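Local coordinates for protein lactococcal phage P2 ORF15 (Lactococcus phage p2, PDB 2WZP) that probably serves as the distal tail (Dit) protein, a hub of the phage baseplate at the tail tip, at residues Ile35-Asp40 against Lys118-Glu123; Gln86-Phe91 against Thr157-Thr162; Lys163-Glu168 against Lys318-Ala323. All coordinates share one frame; numbering follows the deposited sequence.

Interaction 1 (Ile35-Asp40 against Lys118-Glu123); sequences IHTNLD and KFVTLE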
loop_
_atom_site.group_PDB
_atom_site.type_symbol
_atom_site.label_atom_id
_atom_site.label_comp_id
_atom_site.label_asym_id
_atom_site.label_seq_id
_atom_site.Cartn_x
_atom_site.Cartn_y
_atom_site.Cartn_z
ATOM N N ILE M 35 -31.720 -2.974 -21.312
ATOM C CA ILE M 35 -31.480 -1.674 -21.927
ATOM C C ILE M 35 -32.456 -1.566 -23.103
ATOM O O ILE M 35 -32.454 -2.437 -23.967
ATOM C CB ILE M 35 -29.987 -1.485 -22.330
ATOM C CG1 ILE M 35 -29.086 -1.224 -21.087
ATOM C CG2 ILE M 35 -29.783 -0.403 -23.420
ATOM C CD1 ILE M 35 -29.314 0.112 -20.270
ATOM N N HIS M 36 -33.332 -0.541 -23.091
ATOM C CA HIS M 36 -34.301 -0.283 -24.160
ATOM C C HIS M 36 -33.801 0.903 -24.949
ATOM O O HIS M 36 -33.409 1.911 -24.347
ATOM C CB HIS M 36 -35.686 0.052 -23.596
ATOM C CG HIS M 36 -36.319 -1.045 -22.812
ATOM N ND1 HIS M 36 -37.318 -1.827 -23.351
ATOM C CD2 HIS M 36 -36.098 -1.432 -21.534
ATOM C CE1 HIS M 36 -37.659 -2.676 -22.397
ATOM N NE2 HIS M 36 -36.949 -2.477 -21.285
ATOM N N THR M 37 -33.829 0.802 -26.287
ATOM C CA THR M 37 -33.417 1.910 -27.163
ATOM C C THR M 37 -34.576 2.900 -27.372
ATOM O O THR M 37 -34.339 4.056 -27.732
ATOM C CB THR M 37 -32.820 1.420 -28.489
ATOM O OG1 THR M 37 -33.776 0.608 -29.159
ATOM C CG2 THR M 37 -31.485 0.674 -28.303
ATOM N N ASN M 38 -35.827 2.458 -27.118
ATOM C CA ASN M 38 -37.001 3.305 -27.245
ATOM C C ASN M 38 -38.205 2.719 -26.531
ATOM O O ASN M 38 -39.150 2.252 -27.175
ATOM C CB ASN M 38 -37.295 3.588 -28.706
ATOM C CG ASN M 38 -38.319 4.659 -28.941
ATOM O OD1 ASN M 38 -38.777 5.386 -28.044
ATOM N ND2 ASN M 38 -38.743 4.736 -30.169
ATOM N N LEU M 39 -38.200 2.789 -25.192
ATOM C CA LEU M 39 -39.294 2.278 -24.360
ATOM C C LEU M 39 -40.645 2.751 -24.881
ATOM O O LEU M 39 -40.836 3.947 -25.107
ATOM C CB LEU M 39 -39.105 2.755 -22.923
ATOM C CG LEU M 39 -39.528 1.878 -21.733
ATOM C CD1 LEU M 39 -40.326 2.660 -20.760
ATOM C CD2 LEU M 39 -40.126 0.566 -22.119
ATOM N N ASP M 40 -41.559 1.818 -25.139
ATOM C CA ASP M 40 -42.906 2.140 -25.608
ATOM C C ASP M 40 -43.046 2.642 -27.069
ATOM O O ASP M 40 -44.149 3.005 -27.505
ATOM C CB ASP M 40 -43.714 2.952 -24.564
ATOM C CG ASP M 40 -44.172 2.210 -23.300
ATOM O OD1 ASP M 40 -44.008 0.960 -23.232
ATOM O OD2 ASP M 40 -44.765 2.863 -22.418
ATOM N N LYS M 118 -30.920 9.743 -28.204
ATOM C CA LYS M 118 -30.735 10.895 -27.308
ATOM C C LYS M 118 -30.501 10.379 -25.872
ATOM O O LYS M 118 -29.741 10.958 -25.104
ATOM C CB LYS M 118 -31.988 11.791 -27.364
ATOM C CG LYS M 118 -31.884 13.079 -26.557
ATOM C CD LYS M 118 -33.164 13.900 -26.549
ATOM C CE LYS M 118 -32.877 15.259 -25.968
ATOM N NZ LYS M 118 -34.101 16.070 -25.911
ATOM N N PHE M 119 -31.160 9.278 -25.539
ATOM C CA PHE M 119 -31.073 8.594 -24.253
ATOM C C PHE M 119 -31.560 7.152 -24.487
ATOM O O PHE M 119 -32.203 6.837 -25.497
ATOM C CB PHE M 119 -31.937 9.304 -23.154
ATOM C CG PHE M 119 -33.426 9.161 -23.362
ATOM C CD1 PHE M 119 -34.143 8.166 -22.709
ATOM C CD2 PHE M 119 -34.100 9.960 -24.288
ATOM C CE1 PHE M 119 -35.515 7.984 -22.958
ATOM C CE2 PHE M 119 -35.465 9.788 -24.522
ATOM C CZ PHE M 119 -36.162 8.796 -23.860
ATOM N N VAL M 120 -31.284 6.312 -23.514
ATOM C CA VAL M 120 -31.591 4.900 -23.454
ATOM C C VAL M 120 -32.291 4.678 -22.079
ATOM O O VAL M 120 -32.168 5.521 -21.165
ATOM C CB VAL M 120 -30.232 4.170 -23.676
ATOM C CG1 VAL M 120 -29.746 3.356 -22.479
ATOM C CG2 VAL M 120 -30.243 3.359 -24.943
ATOM N N THR M 121 -33.084 3.600 -21.961
ATOM C CA THR M 121 -33.827 3.317 -20.724
ATOM C C THR M 121 -33.419 1.998 -20.088
ATOM O O THR M 121 -33.523 0.936 -20.720
ATOM C CB THR M 121 -35.355 3.368 -20.990
ATOM O OG1 THR M 121 -35.711 4.682 -21.391
ATOM C CG2 THR M 121 -36.167 3.008 -19.778
ATOM N N LEU M 122 -33.004 2.064 -18.826
ATOM C CA LEU M 122 -32.691 0.873 -18.050
ATOM C C LEU M 122 -33.964 0.405 -17.315
ATOM O O LEU M 122 -34.632 1.192 -16.643
ATOM C CB LEU M 122 -31.550 1.155 -17.048
ATOM C CG LEU M 122 -31.187 0.045 -16.049
ATOM C CD1 LEU M 122 -30.321 -1.028 -16.714
ATOM C CD2 LEU M 122 -30.478 0.640 -14.859
ATOM N N GLU M 123 -34.301 -0.865 -17.485
ATOM C CA GLU M 123 -35.406 -1.508 -16.788
ATOM C C GLU M 123 -34.786 -2.254 -15.596
ATOM O O GLU M 123 -33.803 -2.960 -15.750
ATOM C CB GLU M 123 -36.141 -2.458 -17.727
ATOM C CG GLU M 123 -37.294 -3.182 -17.074
ATOM C CD GLU M 123 -38.029 -4.137 -17.989
ATOM O OE1 GLU M 123 -38.120 -3.862 -19.209
ATOM O OE2 GLU M 123 -38.527 -5.163 -17.475
HETATM O O HOH W 1 -34.542 5.984 -26.021
HETATM O O HOH W 2 -36.457 4.778 -24.048
#

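Interaction 2 (Gln86-Phe91 against Thr157-Thr162); sequences QPQIEF and TFDIIT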
loop_
_atom_site.group_PDB
_atom_site.type_symbol
_atom_site.label_atom_id
_atom_site.label_comp_id
_atom_site.label_asym_id
_atom_site.label_seq_id
_atom_site.Cartn_x
_atom_site.Cartn_y
_atom_site.Cartn_z
ATOM N N GLN M 86 -28.963 12.443 -7.718
ATOM C CA GLN M 86 -28.914 11.049 -8.134
ATOM C C GLN M 86 -27.524 10.772 -8.703
ATOM O O GLN M 86 -27.117 11.440 -9.658
ATOM C CB GLN M 86 -30.020 10.743 -9.163
ATOM C CG GLN M 86 -31.444 10.851 -8.579
ATOM C CD GLN M 86 -31.797 9.700 -7.694
ATOM O OE1 GLN M 86 -30.960 8.872 -7.334
ATOM N NE2 GLN M 86 -33.058 9.613 -7.322
ATOM N N PRO M 87 -26.738 9.853 -8.109
ATOM C CA PRO M 87 -25.385 9.619 -8.637
ATOM C C PRO M 87 -25.393 8.883 -9.964
ATOM O O PRO M 87 -26.389 8.231 -10.289
ATOM C CB PRO M 87 -24.721 8.784 -7.537
ATOM C CG PRO M 87 -25.823 8.084 -6.866
ATOM C CD PRO M 87 -27.011 9.002 -6.931
ATOM N N GLN M 88 -24.272 8.965 -10.710
ATOM C CA GLN M 88 -24.101 8.232 -11.966
ATOM C C GLN M 88 -24.074 6.741 -11.665
ATOM O O GLN M 88 -23.665 6.345 -10.564
ATOM C CB GLN M 88 -22.758 8.567 -12.608
ATOM C CG GLN M 88 -22.608 9.974 -13.106
ATOM C CD GLN M 88 -21.268 10.107 -13.746
ATOM O OE1 GLN M 88 -20.241 9.621 -13.235
ATOM N NE2 GLN M 88 -21.235 10.802 -14.860
ATOM N N ILE M 89 -24.482 5.916 -12.636
ATOM C CA ILE M 89 -24.419 4.474 -12.472
ATOM C C ILE M 89 -23.316 3.932 -13.348
ATOM O O ILE M 89 -23.337 4.075 -14.576
ATOM C CB ILE M 89 -25.746 3.694 -12.678
ATOM C CG1 ILE M 89 -26.941 4.400 -12.013
ATOM C CG2 ILE M 89 -25.576 2.249 -12.148
ATOM C CD1 ILE M 89 -28.373 3.784 -12.331
ATOM N N GLU M 90 -22.350 3.304 -12.705
ATOM C CA GLU M 90 -21.282 2.633 -13.402
ATOM C C GLU M 90 -21.520 1.140 -13.236
ATOM O O GLU M 90 -21.858 0.682 -12.152
ATOM C CB GLU M 90 -19.934 3.051 -12.854
ATOM C CG GLU M 90 -18.776 2.489 -13.652
ATOM C CD GLU M 90 -17.442 2.760 -13.015
ATOM O OE1 GLU M 90 -16.729 1.782 -12.698
ATOM O OE2 GLU M 90 -17.112 3.950 -12.819
ATOM N N PHE M 91 -21.428 0.405 -14.334
ATOM C CA PHE M 91 -21.583 -1.040 -14.356
ATOM C C PHE M 91 -20.313 -1.650 -14.964
ATOM O O PHE M 91 -19.587 -0.980 -15.702
ATOM C CB PHE M 91 -22.744 -1.430 -15.279
ATOM C CG PHE M 91 -24.142 -1.103 -14.834
ATOM C CD1 PHE M 91 -24.836 -1.959 -13.988
ATOM C CD2 PHE M 91 -24.821 -0.015 -15.372
ATOM C CE1 PHE M 91 -26.157 -1.699 -13.635
ATOM C CE2 PHE M 91 -26.150 0.240 -15.033
ATOM C CZ PHE M 91 -26.808 -0.601 -14.161
ATOM N N THR M 157 -20.484 3.890 -17.914
ATOM C CA THR M 157 -21.003 4.894 -16.966
ATOM C C THR M 157 -22.120 5.700 -17.610
ATOM O O THR M 157 -21.995 6.156 -18.752
ATOM C CB THR M 157 -19.912 5.836 -16.459
ATOM O OG1 THR M 157 -18.780 5.088 -16.037
ATOM C CG2 THR M 157 -20.389 6.772 -15.350
ATOM N N PHE M 158 -23.191 5.909 -16.839
ATOM C CA PHE M 158 -24.337 6.648 -17.302
ATOM C C PHE M 158 -24.649 7.810 -16.438
ATOM O O PHE M 158 -24.694 7.696 -15.207
ATOM C CB PHE M 158 -25.585 5.758 -17.320
ATOM C CG PHE M 158 -25.551 4.646 -18.328
ATOM C CD1 PHE M 158 -25.935 4.869 -19.643
ATOM C CD2 PHE M 158 -25.199 3.353 -17.950
ATOM C CE1 PHE M 158 -25.922 3.828 -20.577
ATOM C CE2 PHE M 158 -25.213 2.305 -18.884
ATOM C CZ PHE M 158 -25.566 2.556 -20.192
ATOM N N ASP M 159 -24.991 8.911 -17.100
ATOM C CA ASP M 159 -25.536 10.093 -16.461
ATOM C C ASP M 159 -27.029 9.811 -16.314
ATOM O O ASP M 159 -27.636 9.235 -17.202
ATOM C CB ASP M 159 -25.339 11.332 -17.339
ATOM C CG ASP M 159 -24.010 12.034 -17.163
ATOM O OD1 ASP M 159 -23.556 12.171 -15.987
ATOM O OD2 ASP M 159 -23.506 12.611 -18.169
ATOM N N ILE M 160 -27.603 10.214 -15.196
ATOM C CA ILE M 160 -29.022 10.069 -14.865
ATOM C C ILE M 160 -29.821 11.213 -15.479
ATOM O O ILE M 160 -29.404 12.375 -15.400
ATOM C CB ILE M 160 -29.186 10.098 -13.313
ATOM C CG1 ILE M 160 -28.304 9.056 -12.570
ATOM C CG2 ILE M 160 -30.659 10.064 -12.877
ATOM C CD1 ILE M 160 -28.590 7.573 -12.747
ATOM N N ILE M 161 -31.013 10.895 -16.018
ATOM C CA ILE M 161 -31.949 11.885 -16.535
ATOM C C ILE M 161 -33.155 11.794 -15.669
ATOM O O ILE M 161 -33.537 12.789 -15.046
ATOM C CB ILE M 161 -32.263 11.732 -18.042
ATOM C CG1 ILE M 161 -30.981 11.951 -18.855
ATOM C CG2 ILE M 161 -33.389 12.696 -18.507
ATOM C CD1 ILE M 161 -30.898 11.118 -20.042
ATOM N N THR M 162 -33.736 10.588 -15.583
ATOM C CA THR M 162 -34.960 10.328 -14.825
ATOM C C THR M 162 -34.779 9.038 -14.087
ATOM O O THR M 162 -34.830 7.999 -14.696
ATOM C CB THR M 162 -36.141 10.347 -15.797
ATOM O OG1 THR M 162 -36.276 11.672 -16.304
ATOM C CG2 THR M 162 -37.409 10.010 -15.138
HETATM O O HOH W 3 -17.522 6.389 -13.604
#

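Interaction 3 (Lys163-Glu168 against Lys318-Ala323); sequences KWYTYE and KIKRKA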
loop_
_atom_site.group_PDB
_atom_site.type_symbol
_atom_site.label_atom_id
_atom_site.label_comp_id
_atom_site.label_asym_id
_atom_site.label_seq_id
_atom_site.Cartn_x
_atom_site.Cartn_y
_atom_site.Cartn_z
ATOM N N LYS M 163 -34.475 9.099 -12.801
ATOM C CA LYS M 163 -34.236 7.871 -12.074
ATOM C C LYS M 163 -35.366 7.406 -11.205
ATOM O O LYS M 163 -35.722 8.024 -10.223
ATOM C CB LYS M 163 -32.946 7.911 -11.280
ATOM C CG LYS M 163 -32.539 6.578 -10.778
ATOM C CD LYS M 163 -31.375 6.725 -9.905
ATOM C CE LYS M 163 -31.336 5.690 -8.863
ATOM N NZ LYS M 163 -30.528 6.184 -7.758
ATOM N N TRP M 164 -35.875 6.265 -11.645
ATOM C CA TRP M 164 -36.981 5.500 -11.127
ATOM C C TRP M 164 -38.338 6.097 -11.477
ATOM O O TRP M 164 -38.764 7.091 -10.951
ATOM C CB TRP M 164 -36.808 5.155 -9.669
ATOM C CG TRP M 164 -35.549 4.404 -9.343
ATOM C CD1 TRP M 164 -34.913 4.406 -8.167
ATOM C CD2 TRP M 164 -34.774 3.579 -10.207
ATOM N NE1 TRP M 164 -33.808 3.637 -8.219
ATOM C CE2 TRP M 164 -33.696 3.114 -9.470
ATOM C CE3 TRP M 164 -34.887 3.191 -11.535
ATOM C CZ2 TRP M 164 -32.739 2.285 -10.004
ATOM C CZ3 TRP M 164 -33.943 2.371 -12.056
ATOM C CH2 TRP M 164 -32.881 1.928 -11.300
ATOM N N TYR M 165 -38.939 5.510 -12.499
ATOM C CA TYR M 165 -40.252 5.877 -12.954
ATOM C C TYR M 165 -40.972 4.650 -13.464
ATOM O O TYR M 165 -40.366 3.599 -13.675
ATOM C CB TYR M 165 -40.196 7.003 -14.016
ATOM C CG TYR M 165 -39.744 6.608 -15.406
ATOM C CD1 TYR M 165 -40.652 6.118 -16.345
ATOM C CD2 TYR M 165 -38.421 6.763 -15.797
ATOM C CE1 TYR M 165 -40.245 5.780 -17.630
ATOM C CE2 TYR M 165 -38.001 6.424 -17.076
ATOM C CZ TYR M 165 -38.916 5.949 -17.997
ATOM O OH TYR M 165 -38.479 5.596 -19.256
ATOM N N THR M 166 -42.278 4.801 -13.625
ATOM C CA THR M 166 -43.231 3.875 -14.199
ATOM C C THR M 166 -44.203 4.753 -14.929
ATOM O O THR M 166 -44.283 5.961 -14.651
ATOM C CB THR M 166 -43.969 2.999 -13.154
ATOM O OG1 THR M 166 -44.681 3.811 -12.236
ATOM C CG2 THR M 166 -43.059 2.046 -12.424
ATOM N N TYR M 167 -44.949 4.158 -15.855
ATOM C CA TYR M 167 -45.958 4.903 -16.577
ATOM C C TYR M 167 -47.292 4.511 -16.065
ATOM O O TYR M 167 -47.537 3.344 -15.733
ATOM C CB TYR M 167 -45.869 4.669 -18.090
ATOM C CG TYR M 167 -44.801 5.479 -18.796
ATOM C CD1 TYR M 167 -44.855 6.871 -18.818
ATOM C CD2 TYR M 167 -43.781 4.851 -19.515
ATOM C CE1 TYR M 167 -43.874 7.622 -19.466
ATOM C CE2 TYR M 167 -42.827 5.591 -20.213
ATOM C CZ TYR M 167 -42.869 6.979 -20.169
ATOM O OH TYR M 167 -41.960 7.734 -20.859
ATOM N N GLU M 168 -48.170 5.492 -15.988
ATOM C CA GLU M 168 -49.549 5.281 -15.584
ATOM C C GLU M 168 -50.411 5.918 -16.638
ATOM O O GLU M 168 -50.278 7.108 -16.929
ATOM C CB GLU M 168 -49.819 5.888 -14.200
ATOM C CG GLU M 168 -51.217 5.610 -13.666
ATOM C CD GLU M 168 -51.626 6.370 -12.418
ATOM O OE1 GLU M 168 -52.707 6.049 -11.874
ATOM O OE2 GLU M 168 -50.886 7.287 -11.983
ATOM N N LYS M 318 -50.614 9.967 -20.011
ATOM C CA LYS M 318 -49.523 9.017 -19.786
ATOM C C LYS M 318 -48.618 9.737 -18.804
ATOM O O LYS M 318 -47.940 10.700 -19.169
ATOM C CB LYS M 318 -48.789 8.647 -21.074
ATOM C CG LYS M 318 -47.864 7.456 -20.909
ATOM C CD LYS M 318 -47.061 7.220 -22.166
ATOM C CE LYS M 318 -46.265 5.962 -22.024
ATOM N NZ LYS M 318 -45.452 5.662 -23.222
ATOM N N ILE M 319 -48.750 9.377 -17.532
ATOM C CA ILE M 319 -48.034 10.009 -16.426
ATOM C C ILE M 319 -46.774 9.280 -16.113
ATOM O O ILE M 319 -46.772 8.052 -16.063
ATOM C CB ILE M 319 -48.967 10.134 -15.216
ATOM C CG1 ILE M 319 -50.186 11.019 -15.570
ATOM C CG2 ILE M 319 -48.235 10.664 -13.999
ATOM C CD1 ILE M 319 -51.422 10.437 -15.292
ATOM N N LYS M 320 -45.684 10.050 -15.922
ATOM C CA LYS M 320 -44.388 9.509 -15.579
ATOM C C LYS M 320 -44.281 9.628 -14.072
ATOM O O LYS M 320 -43.928 10.689 -13.549
ATOM C CB LYS M 320 -43.263 10.240 -16.326
ATOM C CG LYS M 320 -42.034 9.379 -16.472
ATOM C CD LYS M 320 -40.808 10.187 -16.862
ATOM C CE LYS M 320 -40.253 9.889 -18.236
ATOM N NZ LYS M 320 -39.112 10.783 -18.524
ATOM N N ARG M 321 -44.659 8.540 -13.364
ATOM C CA ARG M 321 -44.634 8.464 -11.891
ATOM C C ARG M 321 -43.202 8.481 -11.370
ATOM O O ARG M 321 -42.322 8.049 -12.083
ATOM C CB ARG M 321 -45.397 7.232 -11.407
ATOM C CG ARG M 321 -46.863 7.246 -11.842
ATOM C CD ARG M 321 -47.704 6.177 -11.218
ATOM N NE ARG M 321 -47.717 6.169 -9.766
ATOM C CZ ARG M 321 -48.821 6.132 -9.032
ATOM N NH1 ARG M 321 -48.742 6.090 -7.710
ATOM N NH2 ARG M 321 -50.015 6.101 -9.614
ATOM N N LYS M 322 -42.955 9.010 -10.169
ATOM C CA LYS M 322 -41.613 9.229 -9.623
ATOM C C LYS M 322 -41.364 8.507 -8.307
ATOM O O LYS M 322 -42.240 8.477 -7.447
ATOM C CB LYS M 322 -41.414 10.758 -9.456
ATOM C CG LYS M 322 -40.111 11.259 -8.798
ATOM C CD LYS M 322 -40.043 12.762 -8.874
ATOM C CE LYS M 322 -38.692 13.347 -8.613
ATOM N NZ LYS M 322 -38.545 13.748 -7.209
ATOM N N ALA M 323 -40.137 7.977 -8.134
ATOM C CA ALA M 323 -39.635 7.340 -6.925
ATOM C C ALA M 323 -38.148 7.610 -6.902
ATOM O O ALA M 323 -37.448 7.123 -7.777
ATOM C CB ALA M 323 -39.906 5.850 -6.963
#

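Interaction 1 (Ile35-Asp40 against Lys118-Glu123)
Ile35 and His36 run antiparallel to Leu122 and Thr121, Ile35 facing Leu122 in a non-hydrogen-bonded pair and His36 facing Thr121 in a hydrogen-bonded one. Two nearly straight bonds close the second pair, His36 N to Thr121 O at 2.8 Å and Thr121 N to His36 O at 2.9 Å. Past His36 the first segment leaves the sheet, and a water bridges the two chains by donating to both Thr37 O and Phe119 O. A second water donates to Thr121 OG1 and accepts from Leu39 N; the same hydroxyl also bonds to Asp134.

The side chains split between the two faces. On the apolar one, Ile35 reaches Val120 with CG2 and Leu122 with CD1, the latter meeting Leu122 CD1 at 3.9 Å. On the other, His36 NE2 gives its hydrogen to Glu123 OE1 at 2.8 Å. The carboxylate accepts through its anti lone pair, and its plane lies only 15° from that of the ring; the extended Glu123 chain crosses the histidine obliquely and brings its acid to the ring edge near NE2. Asp44 on ND1 and Gln130 on Glu123 OE2 prolong the chain of polar links at its two ends, which should fix the rotation of both groups. Leu39 lays CD2 over one face of the imidazole, toward its rim, while its CG packs on Thr121 CG2 at 4.0 Å. The principle illustrated is a strand pair inside an antiparallel sheet, here that of the Dit N-terminal domain, with Ile35, Val120 and Leu122 on one face and the His36-Glu123 hydrogen bond on the other.

Interaction 2 (Gln86-Phe91 against Thr157-Thr162)
The tight side of this contact is where Ile89 crosses Ile160 at about a right angle, with Ile89 CG1 3.7 Å from Ile160 CD1. The other branch of Ile160, CG2, meets Gln86 CB at 3.8 Å. On the same buried side Phe91 CD2 comes to the edge of the Phe158 ring, 4.2 Å from Phe158 CE2, and Leu135 of the adjoining strand packs on both Phe158 and Ile160. The backbone frame is an antiparallel ladder between strands 89-95 and 153-163 of the N-terminal sheet: Ile89 and Phe158 are a hydrogen-bonded pair, joined by Ile89 N to Phe158 O at 3.1 Å and Phe158 N to Ile89 O at 2.9 Å. Beyond it, Ile161 and Thr162 together face Asp134 in a classic beta bulge, where the strand turns a corner.

The solvent side is looser and polar. There Gln88 and Asp159 lie side by side, and Gln88 NE2 bonds to Asp159 OD1 at 2.9 Å, almost straight at 171°; the hydrogen stays in the amide plane but meets the oxygen from above the carboxylate. Glu90 OE2 and Thr157 OG1 do not bond directly: a water donates to both, and Asp139 gives the threonine hydroxyl a further partner.

Interaction 3 (Lys163-Glu168 against Lys318-Ala323)
Backbone bonds come first: Glu168 and Ile319 are a hydrogen-bonded antiparallel pair, with Ile319 N to Glu168 O at 2.8 Å and Glu168 N to Ile319 O at 2.9 Å. From Thr166 on the ladder slackens: Arg321 N reaches Thr166 O by a bent bond, and Ala323 N meets Trp164 O at a long 3.3 Å, from well above the carbonyl plane. Trp164 and Tyr165 together face Tyr132, a G1 beta bulge at which the chain turns from the N-terminal sheet into strand 165-173, an outer strand of the C-terminal sheet within this chain.

Lysine on tyrosine is the second kind of interaction, and it occurs twice on one face. Lys318, its chain fully extended, sets CE over the centre of the Tyr167 ring at 3.5 Å from the centroid, a CH-pi contact, with NZ following as a cation-pi partner 4.1 Å from the centroid. Lys320 does the same to Tyr165 with CE at 4.0 Å from the centroid; despite a bend at chi3 (-114°) its NZ stays over the ring face, at a longer cation-pi distance of 4.9 Å from the centroid. Neither amine relies on a ring alone, since Asp40 and Asp134 form salt bridges with Lys318 and Lys320 respectively. Asp134 also takes a hydrogen bond from the Tyr165 hydroxyl.

Charge pairing marks the opposite face. Arg321 NH2 reaches Glu168 OE2 at 2.8 Å in a salt bridge whose hydrogen bond is weak, bent to 136°; the acid comes to the guanidinium edge with its plane turned 48° from it. Nearer the backbone, Arg321 CB lies against Thr166 OG1.

How the interactions relate
Interactions 1 and 2 join different strands of one sheet, their centres about 14 Å apart, and touch on both its faces: Leu122 CD2 packs on Phe91 CZ at 3.9 Å in the core that also holds Val120 and Phe158, and Phe119 CB on Ile161 CD1 at 3.7 Å on the other face. Interaction 3 belongs to the Dit C-terminal domain, yet touches both. It meets interaction 1 through the salt bridge of Asp40 OD2 with Lys318 NZ, 3.0 Å, and through Leu39 against Tyr165. Interaction 2 is reached where Gln86 OE1 and Lys163 NZ probably bond at 2.8 Å. Asp134 is a common node, binding Thr121 of the first contact and Tyr165 and Lys320 of the third, so polar links cross the domain junction.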